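Local coordinates for protein putative pyridoxamine 5-phosphate-dependent dehydrase, Wbdk (Escherichia coli O55:H7, PDB 2GMU) that catalyses removal of the C3'-hydroxyl group from GDP-4-keto-6-deoxy-D-mannose by combined transamination and deoxygenation, in the biosynthesis of the O-antigen sugar L-colitose, at residues A[30-35]-A[250-255]. Numbering follows the deposited sequence.
With PDG (N-({3-hydroxy-2-methyl-5-[(phosphonooxy)methyl]pyridin-4-yl}methyl)-D-glutamic acid), chain E.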
loop_
_atom_site.group_PDB
_atom_site.type_symbol
_atom_site.label_atom_id
_atom_site.label_comp_id
_atom_site.label_asym_id
_atom_site.label_seq_id
_atom_site.Cartn_x
_atom_site.Cartn_y
_atom_site.Cartn_z
ATOM N N PHE A 30 12.448 10.994 -7.640
ATOM C CA PHE A 30 11.097 10.844 -7.139
ATOM C C PHE A 30 10.788 9.665 -6.228
ATOM O O PHE A 30 9.801 9.696 -5.487
ATOM C CB PHE A 30 10.078 11.024 -8.276
ATOM C CG PHE A 30 10.410 12.217 -9.154
ATOM C CD1 PHE A 30 10.859 12.031 -10.460
ATOM C CD2 PHE A 30 10.281 13.528 -8.685
ATOM C CE1 PHE A 30 11.163 13.122 -11.277
ATOM C CE2 PHE A 30 10.582 14.632 -9.484
ATOM C CZ PHE A 30 11.024 14.423 -10.789
ATOM N N THR A 31 11.620 8.631 -6.281
ATOM C CA THR A 31 11.420 7.460 -5.439
ATOM C C THR A 31 11.972 7.681 -4.033
ATOM O O THR A 31 12.993 8.343 -3.851
ATOM C CB THR A 31 11.940 6.170 -6.109
ATOM O OG1 THR A 31 13.259 6.363 -6.588
ATOM C CG2 THR A 31 11.026 5.832 -7.283
ATOM N N MET A 32 11.275 7.146 -3.030
ATOM C CA MET A 32 11.670 7.283 -1.633
ATOM C C MET A 32 13.195 7.319 -1.462
ATOM O O MET A 32 13.919 6.413 -1.888
ATOM C CB MET A 32 10.961 6.234 -0.750
ATOM C CG MET A 32 11.786 5.719 0.419
ATOM S SD MET A 32 11.115 4.185 1.113
ATOM C CE MET A 32 12.567 3.113 1.034
ATOM N N GLY A 33 13.707 8.395 -0.860
ATOM C CA GLY A 33 15.143 8.499 -0.700
ATOM C C GLY A 33 15.571 9.329 0.490
ATOM O O GLY A 33 15.192 9.044 1.628
ATOM N N GLU A 34 16.381 10.349 0.182
ATOM C CA GLU A 34 16.924 11.260 1.184
ATOM C C GLU A 34 15.864 11.995 1.983
ATOM O O GLU A 34 15.931 11.996 3.217
ATOM C CB GLU A 34 17.943 12.288 0.657
ATOM C CG GLU A 34 18.884 11.817 -0.459
ATOM C CD GLU A 34 19.456 13.007 -1.195
ATOM O OE1 GLU A 34 19.228 14.175 -0.857
ATOM O OE2 GLU A 34 20.200 12.681 -2.242
ATOM N N TYR A 35 14.914 12.646 1.292
ATOM C CA TYR A 35 13.869 13.375 2.007
ATOM C C TYR A 35 13.096 12.503 2.984
ATOM O O TYR A 35 12.846 12.880 4.136
ATOM C CB TYR A 35 12.947 14.151 1.067
ATOM C CG TYR A 35 13.698 15.314 0.491
ATOM C CD1 TYR A 35 13.841 16.488 1.228
ATOM C CD2 TYR A 35 14.305 15.234 -0.762
ATOM C CE1 TYR A 35 14.547 17.578 0.719
ATOM C CE2 TYR A 35 15.015 16.315 -1.288
ATOM C CZ TYR A 35 15.131 17.490 -0.545
ATOM O OH TYR A 35 15.838 18.553 -1.053
ATOM N N ASN A 250 4.963 -3.438 -0.917
ATOM C CA ASN A 250 5.571 -2.251 -1.474
ATOM C C ASN A 250 4.641 -1.158 -1.015
ATOM O O ASN A 250 3.592 -0.949 -1.624
ATOM C CB ASN A 250 5.806 -2.158 -2.996
ATOM C CG ASN A 250 6.242 -0.752 -3.419
ATOM O OD1 ASN A 250 6.561 0.103 -2.576
ATOM N ND2 ASN A 250 6.243 -0.479 -4.723
ATOM N N VAL A 251 5.000 -0.522 0.095
ATOM C CA VAL A 251 4.177 0.544 0.623
ATOM C C VAL A 251 5.019 1.768 0.877
ATOM O O VAL A 251 4.804 2.528 1.821
ATOM C CB VAL A 251 3.341 0.159 1.838
ATOM C CG1 VAL A 251 2.345 -0.934 1.457
ATOM C CG2 VAL A 251 4.226 -0.317 2.983
ATOM N N ARG A 252 5.997 1.933 0.002
ATOM C CA ARG A 252 6.885 3.059 0.127
ATOM C C ARG A 252 6.141 4.357 -0.083
ATOM O O ARG A 252 5.204 4.429 -0.872
ATOM C CB ARG A 252 7.967 2.990 -0.933
ATOM C CG ARG A 252 9.036 1.951 -0.649
ATOM C CD ARG A 252 10.063 1.910 -1.774
ATOM N NE ARG A 252 9.434 1.790 -3.085
ATOM C CZ ARG A 252 9.968 1.153 -4.123
ATOM N NH1 ARG A 252 11.157 0.561 -4.061
ATOM N NH2 ARG A 252 9.284 1.107 -5.258
ATOM N N PRO A 253 6.580 5.394 0.603
ATOM C CA PRO A 253 5.966 6.678 0.396
ATOM C C PRO A 253 6.747 7.345 -0.738
ATOM O O PRO A 253 7.847 6.921 -1.112
ATOM C CB PRO A 253 6.249 7.474 1.671
ATOM C CG PRO A 253 7.538 6.882 2.221
ATOM C CD PRO A 253 7.704 5.513 1.569
ATOM N N LEU A 254 6.186 8.404 -1.285
ATOM C CA LEU A 254 6.868 9.123 -2.340
ATOM C C LEU A 254 7.872 10.085 -1.739
ATOM O O LEU A 254 7.651 10.651 -0.653
ATOM C CB LEU A 254 5.873 9.881 -3.236
ATOM C CG LEU A 254 5.049 8.932 -4.107
ATOM C CD1 LEU A 254 4.093 9.735 -4.976
ATOM C CD2 LEU A 254 5.975 8.109 -4.997
ATOM N N GLU A 255 8.976 10.279 -2.440
ATOM C CA GLU A 255 9.958 11.202 -1.921
ATOM C C GLU A 255 9.342 12.566 -1.590
ATOM O O GLU A 255 9.739 13.247 -0.639
ATOM C CB GLU A 255 11.172 11.318 -2.846
ATOM C CG GLU A 255 12.206 12.299 -2.276
ATOM C CD GLU A 255 13.165 11.650 -1.325
ATOM O OE1 GLU A 255 12.856 10.723 -0.602
ATOM O OE2 GLU A 255 14.356 12.197 -1.363
HETATM N N1 PDG E . 5.771 -7.889 -10.482
HETATM C C2 PDG E . 6.793 -8.035 -11.322
HETATM C C2A PDG E . 6.948 -9.285 -12.144
HETATM C C3 PDG E . 7.730 -7.027 -11.456
HETATM O O3 PDG E . 8.787 -7.128 -12.289
HETATM C C4 PDG E . 7.574 -5.876 -10.725
HETATM C C4A PDG E . 8.610 -4.760 -10.919
HETATM C C5 PDG E . 6.517 -5.723 -9.818
HETATM C C6 PDG E . 5.603 -6.765 -9.754
HETATM C C5A PDG E . 6.390 -4.464 -9.202
HETATM O OP4 PDG E . 5.699 -3.313 -9.400
HETATM P P PDG E . 6.149 -2.156 -8.371
HETATM O OP1 PDG E . 7.585 -1.859 -8.481
HETATM O OP2 PDG E . 5.309 -0.835 -8.744
HETATM O OP3 PDG E . 5.807 -2.600 -6.854
HETATM N NA PDG E . 9.537 -4.796 -9.845
HETATM C CAA PDG E . 10.196 -3.688 -9.518
HETATM C CBA PDG E . 11.196 -3.703 -8.347
HETATM C CGA PDG E . 11.924 -2.355 -8.256
HETATM C CDA PDG E . 11.227 -1.432 -7.238
HETATM O OE1 PDG E . 9.947 -1.408 -7.149
HETATM O OE2 PDG E . 11.943 -0.683 -6.480
HETATM C CA PDG E . 9.940 -2.398 -10.326
HETATM O OA PDG E . 8.746 -1.945 -10.459
HETATM O OXT PDG E . 10.918 -1.789 -10.884
HETATM O O HOH W 1 8.613 5.965 -3.582
#
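The Tyr35 ring turns an edge to the carboxylate of Glu255. The two planes stand 81° apart, and Glu255 OE2 comes within 3.1 Å of Tyr35 CD2. The ring also packs against Ser23 and Val24 of helix 15-27 and Ala259 and Ile262 of helix 255-286. The Arg252 guanidinium meets PDG OE2 at its edge and in its plane, Arg252 NH1 bonding it at 2.8 Å. Arg252 NH2 holds OE1 of the same glutamyl carboxylate, and NE pairs with Glu196 of the second subunit.

Glu255 sends CG anti to its backbone N (chi1 -180°) and bends at chi2, which brings the carboxylate to the start of helix 34-47. Glu255 OE2 accepts from Tyr35 N at 2.7 Å, met from above the carboxylate plane. Glu255 OE1 lies 2.5 Å from the N of the N-cap residue Gly33, a distance too short to be trusted exactly, and also accepts from Val36 N. The carboxylate charge of Glu255 is probably stabilised by the N-terminal end of helix 34-47. Glu255 N in turn bonds Phe30 O at 3.2 Å. A water links Met32 N to Pro253 O.

Met32 crosses Arg252 at about a right angle, with Met32 SD 3.5 Å from Arg252 CG and 3.7 Å from Pro253 CD. Asn250 ND2 donates to PDG phosphate oxygen OP3 at 3.0 Å, while Asn250 OD1 closes an Asx turn on Arg252 N. This is the cofactor and glutamate site at the dimer interface of a DegT/DnrJ/EryC1/StrS-family enzyme.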